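Local structure of ABC transporter periplasmic peptide-binding protein (4QFL) at residues A[104-109]-A[205-210]. The protein binds dipeptides such as Ala-Phe in the periplasm, probably delivering them to an ABC transporter for uptake. Sequence-based numbering, arbitrary orientation.
Sequences TAYFTP and QYPVGT
The phenol OH of Tyr106 donates a hydrogen bond to the carbonyl O of Pro207 at 2.8 Å, meeting the C=O at 132° and tilted modestly from the carbonyl plane. Tyr106 illustrates how one tyrosine can join two loops, through its hydroxyl and through a ring face. Over one face of its ring lies Tyr206 CB, 3.6 Å from the Tyr106 centroid in a CH-pi contact; the Tyr206 ring itself turns its edge to the same Tyr106 ring in a T-shaped pair, planes at 72°. The opposite face is occupied by Thr104 OG1, which accepts from Tyr106 N at 3.0 Å. That bond closes an ST turn in the loop between strand 90-95 and helix 115-126 of this family 5 solute-binding protein, well away from the dipeptide. A phenylalanine in place of Tyr106 would probably leave Pro207 O without this donor and weaken the tie between the two loops. Farther along, Phe107 CG stands anti to its own N (chi1 177°), bringing the ring against both methyls of Val208, with Phe107 CD2 3.8 Å from Val208 CG1. Tyr190 of helix 188-196 packs on Phe107 and Val208 and hydrogen-bonds Tyr206 O, adding that helix to the junction.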
loop_
_atom_site.group_PDB
_atom_site.type_symbol
_atom_site.label_atom_id
_atom_site.label_comp_id
_atom_site.label_asym_id
_atom_site.label_seq_id
_atom_site.Cartn_x
_atom_site.Cartn_y
_atom_site.Cartn_z
ATOM N N THR A 104 -12.724 0.887 -25.340
ATOM C CA THR A 104 -11.576 0.027 -25.508
ATOM C C THR A 104 -11.905 -0.924 -26.634
ATOM O O THR A 104 -12.999 -0.864 -27.195
ATOM C CB THR A 104 -11.354 -0.824 -24.274
ATOM O OG1 THR A 104 -12.413 -1.784 -24.192
ATOM C CG2 THR A 104 -11.322 0.046 -23.013
ATOM N N ALA A 105 -10.964 -1.815 -26.943
ATOM C CA ALA A 105 -11.163 -2.848 -27.959
ATOM C C ALA A 105 -12.317 -3.780 -27.602
ATOM O O ALA A 105 -12.971 -4.311 -28.481
ATOM C CB ALA A 105 -9.882 -3.651 -28.162
ATOM N N TYR A 106 -12.570 -3.961 -26.309
ATOM C CA TYR A 106 -13.553 -4.924 -25.843
ATOM C C TYR A 106 -14.838 -4.285 -25.293
ATOM O O TYR A 106 -15.772 -4.996 -24.924
ATOM C CB TYR A 106 -12.904 -5.855 -24.807
ATOM C CG TYR A 106 -11.957 -5.124 -23.873
ATOM C CD1 TYR A 106 -12.415 -4.555 -22.691
ATOM C CD2 TYR A 106 -10.611 -4.983 -24.186
ATOM C CE1 TYR A 106 -11.560 -3.869 -21.844
ATOM C CE2 TYR A 106 -9.748 -4.301 -23.342
ATOM C CZ TYR A 106 -10.232 -3.750 -22.175
ATOM O OH TYR A 106 -9.384 -3.071 -21.337
ATOM N N PHE A 107 -14.901 -2.951 -25.254
ATOM C CA PHE A 107 -16.071 -2.254 -24.685
ATOM C C PHE A 107 -16.295 -0.848 -25.243
ATOM O O PHE A 107 -15.348 -0.087 -25.431
ATOM C CB PHE A 107 -15.970 -2.190 -23.154
ATOM C CG PHE A 107 -17.098 -1.425 -22.480
ATOM C CD1 PHE A 107 -18.336 -2.017 -22.266
ATOM C CD2 PHE A 107 -16.900 -0.127 -22.018
ATOM C CE1 PHE A 107 -19.350 -1.327 -21.627
ATOM C CE2 PHE A 107 -17.917 0.566 -21.375
ATOM C CZ PHE A 107 -19.142 -0.036 -21.187
ATOM N N THR A 108 -17.558 -0.523 -25.505
ATOM C CA THR A 108 -17.975 0.824 -25.876
ATOM C C THR A 108 -19.204 1.183 -25.052
ATOM O O THR A 108 -20.232 0.492 -25.135
ATOM C CB THR A 108 -18.378 0.919 -27.363
ATOM O OG1 THR A 108 -17.336 0.383 -28.186
ATOM C CG2 THR A 108 -18.644 2.364 -27.755
ATOM N N PRO A 109 -19.110 2.261 -24.251
ATOM C CA PRO A 109 -20.220 2.710 -23.401
ATOM C C PRO A 109 -21.441 3.137 -24.206
ATOM O O PRO A 109 -21.293 3.607 -25.332
ATOM C CB PRO A 109 -19.634 3.928 -22.671
ATOM C CG PRO A 109 -18.453 4.351 -23.490
ATOM C CD PRO A 109 -17.899 3.080 -24.053
ATOM N N GLN A 205 -9.363 -8.158 -15.619
ATOM C CA GLN A 205 -8.153 -8.323 -16.424
ATOM C C GLN A 205 -8.097 -7.345 -17.580
ATOM O O GLN A 205 -7.026 -6.895 -17.986
ATOM C CB GLN A 205 -8.094 -9.723 -17.010
ATOM C CG GLN A 205 -8.101 -10.830 -16.005
ATOM C CD GLN A 205 -7.919 -12.164 -16.675
ATOM O OE1 GLN A 205 -6.805 -12.528 -17.049
ATOM N NE2 GLN A 205 -9.018 -12.899 -16.854
ATOM N N TYR A 206 -9.263 -7.056 -18.136
ATOM C CA TYR A 206 -9.390 -6.104 -19.225
ATOM C C TYR A 206 -10.266 -4.982 -18.728
ATOM O O TYR A 206 -11.483 -5.030 -18.836
ATOM C CB TYR A 206 -9.989 -6.772 -20.450
ATOM C CG TYR A 206 -9.111 -7.862 -20.963
ATOM C CD1 TYR A 206 -9.226 -9.149 -20.469
ATOM C CD2 TYR A 206 -8.145 -7.607 -21.922
ATOM C CE1 TYR A 206 -8.415 -10.170 -20.933
ATOM C CE2 TYR A 206 -7.327 -8.617 -22.395
ATOM C CZ TYR A 206 -7.471 -9.902 -21.896
ATOM O OH TYR A 206 -6.672 -10.926 -22.347
ATOM N N PRO A 207 -9.626 -3.968 -18.161
ATOM C CA PRO A 207 -10.296 -2.956 -17.359
ATOM C C PRO A 207 -10.990 -1.890 -18.188
ATOM O O PRO A 207 -10.589 -1.589 -19.325
ATOM C CB PRO A 207 -9.142 -2.336 -16.577
ATOM C CG PRO A 207 -7.982 -2.467 -17.480
ATOM C CD PRO A 207 -8.173 -3.740 -18.247
ATOM N N VAL A 208 -12.036 -1.320 -17.595
ATOM C CA VAL A 208 -12.652 -0.114 -18.108
ATOM C C VAL A 208 -12.764 0.884 -16.978
ATOM O O VAL A 208 -13.405 0.614 -15.971
ATOM C CB VAL A 208 -14.055 -0.385 -18.675
ATOM C CG1 VAL A 208 -14.729 0.921 -19.055
ATOM C CG2 VAL A 208 -13.961 -1.313 -19.886
ATOM N N GLY A 209 -12.134 2.041 -17.143
ATOM C CA GLY A 209 -12.165 3.072 -16.129
ATOM C C GLY A 209 -12.596 4.391 -16.709
ATOM O O GLY A 209 -13.121 4.450 -17.814
ATOM N N THR A 210 -12.376 5.461 -15.959
ATOM C CA THR A 210 -12.681 6.798 -16.447
ATOM C C THR A 210 -11.417 7.638 -16.462
ATOM O O THR A 210 -11.473 8.854 -16.695
ATOM C CB THR A 210 -13.722 7.502 -15.559
ATOM O OG1 THR A 210 -13.267 7.522 -14.198
ATOM C CG2 THR A 210 -15.048 6.778 -15.630
#